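Local coordinates for protein DyP (Bjerkandera adusta, PDB 3VXJ) that probably reduces peroxides with a heme b cofactor while oxidising dyes and phenols, as a dye-decolorizing peroxidase, and here holds 2,6-dimethoxyphenol, at residues F26-V31 and M218-F223; Q150-S155 and G353-E358; H118-I123 and E426-P431. One frame throughout, in Å; residues are numbered along the deposited sequence.

Contact 1 (F26-V31 and M218-F223); sequences FVFFQV and MAFRHF. With HEM (protoporphyrin IX containing Fe), chain B.
F220 is met by two phenylalanines of strand 23-31, F26 and F28, and the three rings form a buried aromatic cluster between two β-sheets. F28 comes in with its edge toward the face of F220: its CZ lies 3.6 Å from CE2 of F220, offset toward the rim, with the ring planes at 61°. F26 presents a face instead. CE1 of F220 sits over the centre of that ring, 3.9 Å from CD1 of F26, with the two planes inclined at 49°. With CG anti to the backbone N (chi1 179°), the F220 ring is carried between F26 and F28, which, two residues apart on one face of their strand, both carry CG anti to the carbonyl carbon. Around this first shell, F112 packs edge-to-face with F28, while L355 and V357 of strand 353-360, which pairs with strand 216-225, and V120 and L122 of strand 119-125 pack against F26. Farther along strand 216-225, F223 touches the heme, its CZ 3.6 Å from the methyl carbon CMC, and R221 forms a salt bridge with D103. One sheet thus faces the other through F220 and reaches the cofactor through F223, the facing of two four-stranded antiparallel sheets characteristic of the ferredoxin-like α+β barrel fold of DyP-type peroxidases.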
# COMPACT_ATOMS: atom_id res chain seq x y z
N PHE A 26 -0.54 2.49 -14.05
CA PHE A 26 -1.74 3.15 -13.60
C PHE A 26 -2.04 4.25 -14.62
O PHE A 26 -1.26 5.19 -14.77
CB PHE A 26 -1.53 3.75 -12.21
CG PHE A 26 -1.21 2.73 -11.15
CD1 PHE A 26 -2.22 2.24 -10.33
CD2 PHE A 26 0.09 2.23 -10.98
CE1 PHE A 26 -1.95 1.29 -9.35
CE2 PHE A 26 0.37 1.27 -10.00
CZ PHE A 26 -0.65 0.80 -9.19
N VAL A 27 -3.13 4.07 -15.37
CA VAL A 27 -3.51 5.02 -16.41
C VAL A 27 -4.65 5.87 -15.86
O VAL A 27 -5.79 5.40 -15.72
CB VAL A 27 -3.96 4.31 -17.72
CG1 VAL A 27 -4.31 5.34 -18.78
CG2 VAL A 27 -2.87 3.37 -18.25
N PHE A 28 -4.32 7.11 -15.51
CA PHE A 28 -5.28 8.04 -14.94
C PHE A 28 -5.96 8.79 -16.06
O PHE A 28 -5.31 9.24 -16.99
CB PHE A 28 -4.59 9.01 -13.96
CG PHE A 28 -3.91 8.30 -12.81
CD1 PHE A 28 -4.64 7.95 -11.67
CD2 PHE A 28 -2.57 7.94 -12.89
CE1 PHE A 28 -4.02 7.28 -10.62
CE2 PHE A 28 -1.96 7.27 -11.85
CZ PHE A 28 -2.67 6.93 -10.71
N PHE A 29 -7.28 8.93 -15.97
CA PHE A 29 -8.03 9.51 -17.07
C PHE A 29 -9.14 10.44 -16.61
O PHE A 29 -9.57 10.42 -15.44
CB PHE A 29 -8.60 8.40 -17.99
CG PHE A 29 -9.64 7.54 -17.33
CD1 PHE A 29 -11.00 7.88 -17.43
CD2 PHE A 29 -9.29 6.41 -16.60
CE1 PHE A 29 -11.97 7.11 -16.82
CE2 PHE A 29 -10.27 5.63 -16.00
CZ PHE A 29 -11.61 5.99 -16.10
N GLN A 30 -9.58 11.26 -17.56
CA GLN A 30 -10.80 12.04 -17.47
C GLN A 30 -11.78 11.52 -18.50
O GLN A 30 -11.38 11.12 -19.60
CB GLN A 30 -10.53 13.49 -17.86
CG GLN A 30 -9.67 14.31 -16.97
CD GLN A 30 -9.59 15.75 -17.47
OE1 GLN A 30 -10.60 16.33 -17.91
NE2 GLN A 30 -8.39 16.33 -17.44
N VAL A 31 -13.07 11.57 -18.17
CA VAL A 31 -14.13 11.26 -19.12
C VAL A 31 -14.49 12.52 -19.90
O VAL A 31 -14.81 13.54 -19.30
CB VAL A 31 -15.39 10.73 -18.39
CG1 VAL A 31 -16.54 10.51 -19.37
CG2 VAL A 31 -15.09 9.44 -17.63
N MET A 218 -9.88 2.21 -2.96
CA MET A 218 -8.44 2.30 -3.04
C MET A 218 -7.93 3.66 -2.58
O MET A 218 -8.43 4.71 -3.02
CB MET A 218 -7.98 2.07 -4.48
CG MET A 218 -6.45 2.07 -4.62
SD MET A 218 -5.81 2.54 -6.23
CE MET A 218 -6.21 1.08 -7.17
N ALA A 219 -6.93 3.64 -1.70
CA ALA A 219 -6.09 4.80 -1.44
C ALA A 219 -4.83 4.58 -2.28
O ALA A 219 -4.06 3.65 -2.05
CB ALA A 219 -5.75 4.89 0.03
N PHE A 220 -4.67 5.43 -3.29
CA PHE A 220 -3.48 5.46 -4.11
C PHE A 220 -2.56 6.58 -3.62
O PHE A 220 -3.02 7.70 -3.36
CB PHE A 220 -3.82 5.69 -5.59
CG PHE A 220 -2.61 5.76 -6.46
CD1 PHE A 220 -1.99 4.59 -6.87
CD2 PHE A 220 -2.05 6.98 -6.83
CE1 PHE A 220 -0.84 4.63 -7.64
CE2 PHE A 220 -0.90 7.02 -7.60
CZ PHE A 220 -0.30 5.85 -8.01
N ARG A 221 -1.28 6.27 -3.48
CA ARG A 221 -0.27 7.28 -3.13
C ARG A 221 0.95 7.13 -4.02
O ARG A 221 1.50 6.03 -4.14
CB ARG A 221 0.17 7.15 -1.68
CG ARG A 221 -0.97 7.22 -0.66
CD ARG A 221 -1.37 8.64 -0.32
NE ARG A 221 -0.51 9.20 0.73
CZ ARG A 221 -0.32 10.50 0.95
NH1 ARG A 221 -0.87 11.42 0.17
NH2 ARG A 221 0.47 10.88 1.96
N HIS A 222 1.38 8.22 -4.64
CA HIS A 222 2.62 8.21 -5.39
C HIS A 222 3.72 8.71 -4.46
O HIS A 222 3.76 9.90 -4.13
CB HIS A 222 2.49 9.10 -6.62
CG HIS A 222 3.79 9.35 -7.33
ND1 HIS A 222 3.95 10.37 -8.24
CD2 HIS A 222 4.98 8.71 -7.26
CE1 HIS A 222 5.19 10.35 -8.69
NE2 HIS A 222 5.84 9.36 -8.10
N PHE A 223 4.59 7.81 -4.00
CA PHE A 223 5.68 8.20 -3.10
C PHE A 223 6.99 8.20 -3.85
O PHE A 223 7.32 7.23 -4.53
CB PHE A 223 5.85 7.19 -1.95
CG PHE A 223 4.70 7.13 -1.00
CD1 PHE A 223 4.28 8.27 -0.31
CD2 PHE A 223 4.09 5.91 -0.74
CE1 PHE A 223 3.22 8.19 0.60
CE2 PHE A 223 3.03 5.82 0.17
CZ PHE A 223 2.60 6.96 0.85
CHA HEM B . 4.13 -3.35 5.76
CHB HEM B . 7.22 -0.64 3.20
CHC HEM B . 4.02 2.99 3.09
CHD HEM B . 0.90 0.29 5.62
C1A HEM B . 5.26 -2.92 5.10
C2A HEM B . 6.48 -3.67 4.97
C3A HEM B . 7.34 -2.91 4.27
C4A HEM B . 6.67 -1.68 3.91
CMA HEM B . 8.78 -3.26 3.86
CAA HEM B . 6.74 -5.05 5.61
CBA HEM B . 6.33 -6.25 4.75
CGA HEM B . 4.84 -6.46 4.65
O1A HEM B . 4.19 -6.86 5.64
O2A HEM B . 4.29 -6.25 3.54
C1B HEM B . 6.62 0.57 2.93
C2B HEM B . 7.21 1.66 2.18
C3B HEM B . 6.32 2.67 2.14
C4B HEM B . 5.14 2.23 2.86
CMB HEM B . 8.63 1.61 1.57
CAB HEM B . 6.45 4.04 1.45
CBB HEM B . 7.27 4.25 0.42
C1C HEM B . 2.92 2.58 3.81
C2C HEM B . 1.76 3.40 4.10
C3C HEM B . 0.90 2.66 4.82
C4C HEM B . 1.50 1.35 4.98
CMC HEM B . 1.59 4.86 3.64
CAC HEM B . -0.50 3.05 5.38
CBC HEM B . -0.75 4.27 5.86
C1D HEM B . 1.46 -0.94 5.82
C2D HEM B . 0.76 -2.06 6.40
C3D HEM B . 1.75 -3.17 6.46
C4D HEM B . 2.97 -2.64 5.90
CMD HEM B . -0.70 -2.14 6.90
CAD HEM B . 1.47 -4.57 7.03
CBD HEM B . 1.61 -4.48 8.54
CGD HEM B . 1.31 -5.79 9.21
O1D HEM B . 2.16 -6.25 10.02
O2D HEM B . 0.24 -6.39 8.94
NA HEM B . 5.41 -1.71 4.47
NB HEM B . 5.36 0.96 3.37
NC HEM B . 2.74 1.35 4.39
ND HEM B . 2.77 -1.32 5.50
FE HEM B . 4.10 -0.15 4.49
O HOH W 1 3.39 -0.95 2.81

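Contact 2 (Q150-S155 and G353-E358); sequences QALSGS and GLLFVE. With HEM (protoporphyrin IX containing Fe), chain B.
L355 reaches from strand 353-360 to the backbone of L152, S153 and G154 on strand 146-155, joining the two facing antiparallel sheets of the DyP-type α+β fold. The two short strand segments cross steeply, at 106° between their directions and 7.8 Å apart at their closest, and meet through few atoms. The tight part gathers at a single methyl. CD1 of L355 lies 3.8 Å from both the carbonyl carbon of S153 and the amide N of G154, and 3.9 Å from the carbonyl O of L152. G154, having no side chain, leaves its backbone accessible to this methyl. The leucine reaches it with CG anti to the carbonyl carbon (chi1 -54°) and CD1 extended beyond (chi2 -180°). L152 adds a looser touch, its CB 4.1 Å from the same CD1, and also packs on F28 and F220. Toward the outside, S153 turns its CB away from the opposite strand and is partly exposed; its OG is hydrogen-bonded to NE of R25. The other face of strand 353-360 has a different task, since L354, F356 and E358 line the heme pocket while L355 points to the facing sheet. L354 places CD2 3.7 Å from C3B of the heme, and E358 brings OE1 to 3.5 Å from the vinyl carbon CAC. F356 leans over the pyrrole that carries the methyl CMC, its CE1 and CZ nearest, with CE1 3.4 Å from C1C of the heme.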
# COMPACT_ATOMS: atom_id res chain seq x y z
N GLN A 150 -2.34 11.06 -17.16
CA GLN A 150 -1.06 10.62 -16.62
C GLN A 150 -1.01 9.11 -16.58
O GLN A 150 -2.02 8.46 -16.31
CB GLN A 150 -0.86 11.17 -15.20
CG GLN A 150 0.39 10.69 -14.46
CD GLN A 150 1.66 11.29 -15.01
OE1 GLN A 150 2.15 10.87 -16.06
NE2 GLN A 150 2.22 12.26 -14.30
N ALA A 151 0.15 8.55 -16.87
CA ALA A 151 0.40 7.14 -16.63
C ALA A 151 1.60 7.03 -15.70
O ALA A 151 2.64 7.65 -15.94
CB ALA A 151 0.66 6.41 -17.92
N LEU A 152 1.45 6.26 -14.62
CA LEU A 152 2.56 5.97 -13.73
C LEU A 152 2.85 4.49 -13.81
O LEU A 152 1.94 3.67 -13.61
CB LEU A 152 2.24 6.39 -12.29
CG LEU A 152 2.04 7.88 -11.99
CD1 LEU A 152 1.66 8.11 -10.54
CD2 LEU A 152 3.27 8.72 -12.36
N SER A 153 4.09 4.14 -14.12
CA SER A 153 4.47 2.75 -14.33
C SER A 153 5.50 2.31 -13.31
O SER A 153 6.43 3.06 -12.98
CB SER A 153 5.00 2.53 -15.74
OG SER A 153 4.04 2.91 -16.71
N GLY A 154 5.31 1.10 -12.81
CA GLY A 154 6.24 0.50 -11.87
C GLY A 154 6.74 -0.86 -12.31
O GLY A 154 6.27 -1.45 -13.30
N SER A 155 7.74 -1.34 -11.58
CA SER A 155 8.36 -2.62 -11.86
C SER A 155 8.97 -3.19 -10.59
O SER A 155 9.57 -2.45 -9.79
CB SER A 155 9.45 -2.47 -12.93
OG SER A 155 10.34 -1.42 -12.61
N GLY A 353 10.64 5.18 -6.35
CA GLY A 353 9.78 5.17 -5.18
C GLY A 353 8.79 4.03 -5.19
O GLY A 353 9.10 2.92 -5.62
N LEU A 354 7.58 4.31 -4.71
CA LEU A 354 6.55 3.31 -4.52
C LEU A 354 5.24 3.85 -5.03
O LEU A 354 4.83 4.96 -4.69
CB LEU A 354 6.41 2.91 -3.04
CG LEU A 354 5.55 1.68 -2.71
CD1 LEU A 354 6.19 0.39 -3.25
CD2 LEU A 354 5.31 1.56 -1.20
N LEU A 355 4.60 3.06 -5.88
CA LEU A 355 3.21 3.29 -6.26
C LEU A 355 2.37 2.47 -5.29
O LEU A 355 2.22 1.26 -5.45
CB LEU A 355 2.97 2.91 -7.72
CG LEU A 355 3.92 3.60 -8.70
CD1 LEU A 355 3.65 3.20 -10.14
CD2 LEU A 355 3.87 5.12 -8.56
N PHE A 356 1.87 3.16 -4.26
CA PHE A 356 1.25 2.53 -3.11
C PHE A 356 -0.26 2.40 -3.33
O PHE A 356 -0.92 3.36 -3.77
CB PHE A 356 1.58 3.35 -1.87
CG PHE A 356 0.87 2.91 -0.62
CD1 PHE A 356 1.46 1.99 0.24
CD2 PHE A 356 -0.37 3.46 -0.29
CE1 PHE A 356 0.80 1.59 1.40
CE2 PHE A 356 -1.01 3.08 0.88
CZ PHE A 356 -0.44 2.14 1.72
N VAL A 357 -0.77 1.21 -3.02
CA VAL A 357 -2.18 0.87 -3.25
C VAL A 357 -2.69 0.14 -2.02
O VAL A 357 -2.13 -0.90 -1.65
CB VAL A 357 -2.30 -0.06 -4.46
CG1 VAL A 357 -3.72 -0.56 -4.62
CG2 VAL A 357 -1.83 0.65 -5.74
N GLU A 358 -3.74 0.67 -1.40
CA GLU A 358 -4.32 0.03 -0.23
C GLU A 358 -5.84 0.03 -0.36
O GLU A 358 -6.44 1.08 -0.64
CB GLU A 358 -3.90 0.75 1.05
CG GLU A 358 -4.24 0.01 2.33
CD GLU A 358 -3.53 0.55 3.56
OE1 GLU A 358 -3.17 1.73 3.58
OE2 GLU A 358 -3.31 -0.24 4.51
CHA HEM B . 4.13 -3.35 5.76
CHB HEM B . 7.22 -0.64 3.20
CHC HEM B . 4.02 2.99 3.09
CHD HEM B . 0.90 0.29 5.62
C1A HEM B . 5.26 -2.92 5.10
C2A HEM B . 6.48 -3.67 4.97
C3A HEM B . 7.34 -2.91 4.27
C4A HEM B . 6.67 -1.68 3.91
CMA HEM B . 8.78 -3.26 3.86
CAA HEM B . 6.74 -5.05 5.61
CBA HEM B . 6.33 -6.25 4.75
CGA HEM B . 4.84 -6.46 4.65
O1A HEM B . 4.19 -6.86 5.64
O2A HEM B . 4.29 -6.25 3.54
C1B HEM B . 6.62 0.57 2.93
C2B HEM B . 7.21 1.66 2.18
C3B HEM B . 6.32 2.67 2.14
C4B HEM B . 5.14 2.23 2.86
CMB HEM B . 8.63 1.61 1.57
CAB HEM B . 6.45 4.04 1.45
CBB HEM B . 7.27 4.25 0.42
C1C HEM B . 2.92 2.58 3.81
C2C HEM B . 1.76 3.40 4.10
C3C HEM B . 0.90 2.66 4.82
C4C HEM B . 1.50 1.35 4.98
CMC HEM B . 1.59 4.86 3.64
CAC HEM B . -0.50 3.05 5.38
CBC HEM B . -0.75 4.27 5.86
C1D HEM B . 1.46 -0.94 5.82
C2D HEM B . 0.76 -2.06 6.40
C3D HEM B . 1.75 -3.17 6.46
C4D HEM B . 2.97 -2.64 5.90
CMD HEM B . -0.70 -2.14 6.90
CAD HEM B . 1.47 -4.57 7.03
CBD HEM B . 1.61 -4.48 8.54
CGD HEM B . 1.31 -5.79 9.21
O1D HEM B . 2.16 -6.25 10.02
O2D HEM B . 0.24 -6.39 8.94
NA HEM B . 5.41 -1.71 4.47
NB HEM B . 5.36 0.96 3.37
NC HEM B . 2.74 1.35 4.39
ND HEM B . 2.77 -1.32 5.50
FE HEM B . 4.10 -0.15 4.49
O HOH W 1 3.39 -0.95 2.81

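Contact 3 (H118-I123 and E426-P431); sequences HGVFLI and EYFFLP
The backbones of strands 119-125 and 420-430 stay well apart, coming nearest at G119 and F428, whose CA atoms are 7.0 Å from each other, and the gap is filled chiefly by the F428 ring, which meets V120 and the backbone of G119. V120 sets its methyl CG1 squarely above the ring of F428, 3.6 Å from the centroid and only 3° off the ring normal, in a CH-pi contact over the face. That methyl lies between the backbone N and the carbonyl carbon of its own residue (chi1 60°), the crowded position, which directs CG1 onto the ring. Next to it the bare backbone of G119 approaches the same ring obliquely, with its carbonyl carbon 3.8 Å from CE1 of F428. The opposite face of the ring is taken by E426, whose CG stands 3.7 Å above the plane, offset toward the rim, so F428 is sandwiched between valine and glutamate aliphatic carbons. E426 is itself tied down: its OE2 accepts the backbone N-H of Y427 through the anti lone pair at 2.8 Å (161° at the hydrogen), and takes a second hydrogen bond from the backbone N of Q94. These two bonds satisfy a buried carboxylate oxygen. M218 and F220 pack on F428 from the adjacent strand, and F26 and F28 on V120. H118 and G119 both face F29 as a classic β bulge, where strand 119-125 begins. Well away from the annotated heme and ligand sites, this is the hydrophobic interface between the two antiparallel sheets of the DyP-type α+β fold.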
# COMPACT_ATOMS: atom_id res chain seq x y z
N HIS A 118 -10.73 11.32 -13.11
CA HIS A 118 -12.01 10.62 -13.01
C HIS A 118 -11.89 9.14 -12.69
O HIS A 118 -12.84 8.51 -12.21
CB HIS A 118 -12.79 10.79 -14.31
CG HIS A 118 -13.35 12.17 -14.48
ND1 HIS A 118 -13.87 12.61 -15.67
CD2 HIS A 118 -13.45 13.20 -13.61
CE1 HIS A 118 -14.28 13.86 -15.53
NE2 HIS A 118 -14.04 14.24 -14.29
N GLY A 119 -10.72 8.57 -12.97
CA GLY A 119 -10.54 7.16 -12.71
C GLY A 119 -9.15 6.69 -13.04
O GLY A 119 -8.30 7.47 -13.48
N VAL A 120 -8.93 5.40 -12.83
CA VAL A 120 -7.65 4.77 -13.10
C VAL A 120 -7.85 3.35 -13.62
O VAL A 120 -8.63 2.56 -13.05
CB VAL A 120 -6.73 4.80 -11.84
CG1 VAL A 120 -7.35 4.06 -10.63
CG2 VAL A 120 -5.34 4.28 -12.18
N PHE A 121 -7.17 3.03 -14.72
CA PHE A 121 -7.02 1.65 -15.17
C PHE A 121 -5.72 1.14 -14.57
O PHE A 121 -4.68 1.79 -14.72
CB PHE A 121 -6.89 1.54 -16.69
CG PHE A 121 -8.13 1.89 -17.46
CD1 PHE A 121 -9.02 0.90 -17.86
CD2 PHE A 121 -8.37 3.21 -17.85
CE1 PHE A 121 -10.17 1.22 -18.60
CE2 PHE A 121 -9.51 3.54 -18.59
CZ PHE A 121 -10.40 2.54 -18.97
N LEU A 122 -5.77 0.01 -13.87
CA LEU A 122 -4.57 -0.65 -13.36
C LEU A 122 -4.29 -1.82 -14.28
O LEU A 122 -5.13 -2.71 -14.40
CB LEU A 122 -4.79 -1.21 -11.95
CG LEU A 122 -5.24 -0.38 -10.76
CD1 LEU A 122 -6.73 -0.07 -10.82
CD2 LEU A 122 -4.91 -1.17 -9.51
N ILE A 123 -3.11 -1.83 -14.87
CA ILE A 123 -2.73 -2.88 -15.81
C ILE A 123 -1.51 -3.60 -15.24
O ILE A 123 -0.47 -2.97 -15.04
CB ILE A 123 -2.35 -2.31 -17.21
CG1 ILE A 123 -3.46 -1.42 -17.77
CG2 ILE A 123 -2.03 -3.47 -18.18
CD1 ILE A 123 -3.02 -0.53 -18.92
N GLU A 426 -4.91 9.69 -4.84
CA GLU A 426 -6.34 9.85 -4.98
C GLU A 426 -7.07 8.71 -4.29
O GLU A 426 -6.50 7.64 -4.03
CB GLU A 426 -6.73 9.96 -6.47
CG GLU A 426 -8.18 10.37 -6.75
CD GLU A 426 -8.58 11.63 -6.00
OE1 GLU A 426 -8.52 12.73 -6.60
OE2 GLU A 426 -8.94 11.52 -4.81
N TYR A 427 -8.34 8.96 -3.98
CA TYR A 427 -9.24 7.95 -3.45
C TYR A 427 -10.16 7.50 -4.57
O TYR A 427 -10.86 8.33 -5.17
CB TYR A 427 -10.05 8.55 -2.29
CG TYR A 427 -9.27 8.99 -1.06
CD1 TYR A 427 -8.24 8.20 -0.54
CD2 TYR A 427 -9.59 10.18 -0.41
CE1 TYR A 427 -7.53 8.60 0.59
CE2 TYR A 427 -8.89 10.58 0.73
CZ TYR A 427 -7.87 9.78 1.22
OH TYR A 427 -7.18 10.17 2.33
N PHE A 428 -10.15 6.19 -4.83
CA PHE A 428 -10.95 5.58 -5.91
C PHE A 428 -11.92 4.56 -5.34
O PHE A 428 -11.67 3.96 -4.30
CB PHE A 428 -10.06 4.88 -6.95
CG PHE A 428 -9.11 5.79 -7.65
CD1 PHE A 428 -9.55 6.62 -8.68
CD2 PHE A 428 -7.77 5.82 -7.30
CE1 PHE A 428 -8.67 7.48 -9.33
CE2 PHE A 428 -6.88 6.66 -7.95
CZ PHE A 428 -7.33 7.48 -8.97
N PHE A 429 -13.01 4.34 -6.06
CA PHE A 429 -13.88 3.21 -5.78
C PHE A 429 -13.81 2.23 -6.94
O PHE A 429 -14.02 2.61 -8.10
CB PHE A 429 -15.32 3.66 -5.54
CG PHE A 429 -16.26 2.52 -5.25
CD1 PHE A 429 -16.18 1.84 -4.05
CD2 PHE A 429 -17.17 2.09 -6.22
CE1 PHE A 429 -17.03 0.76 -3.78
CE2 PHE A 429 -18.03 1.02 -5.95
CZ PHE A 429 -17.95 0.35 -4.74
N LEU A 430 -13.52 0.96 -6.62
CA LEU A 430 -13.52 -0.11 -7.61
C LEU A 430 -14.81 -0.91 -7.46
O LEU A 430 -14.96 -1.65 -6.49
CB LEU A 430 -12.32 -1.04 -7.43
CG LEU A 430 -10.98 -0.57 -7.99
CD1 LEU A 430 -10.41 0.60 -7.19
CD2 LEU A 430 -10.00 -1.73 -8.00
N PRO A 431 -15.74 -0.77 -8.42
CA PRO A 431 -16.99 -1.51 -8.31
C PRO A 431 -16.80 -3.01 -8.60
O PRO A 431 -15.74 -3.44 -9.09
CB PRO A 431 -17.86 -0.88 -9.40
CG PRO A 431 -17.22 0.45 -9.71
CD PRO A 431 -15.76 0.19 -9.54

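All three contacts join the same two sheets, each pairing a different strand from either side. Contacts 1 and 3 are buried, their centres about 6 Å apart, whereas contact 2 is only partly buried, its centre about 13 Å from that of contact 3. Their chemistry shifts accordingly: ring against ring in contact 1, methyl over ring in contact 3, and methyl against bare backbone in contact 2. Strand pairing connects them within the N-terminal sheet, where F26 N to L152 O and F29 O to H118 N are probable backbone hydrogen bonds, both 2.8 Å. Contacts 1 and 2 also reach the heme through their second segments, while contact 3 remains remote from it.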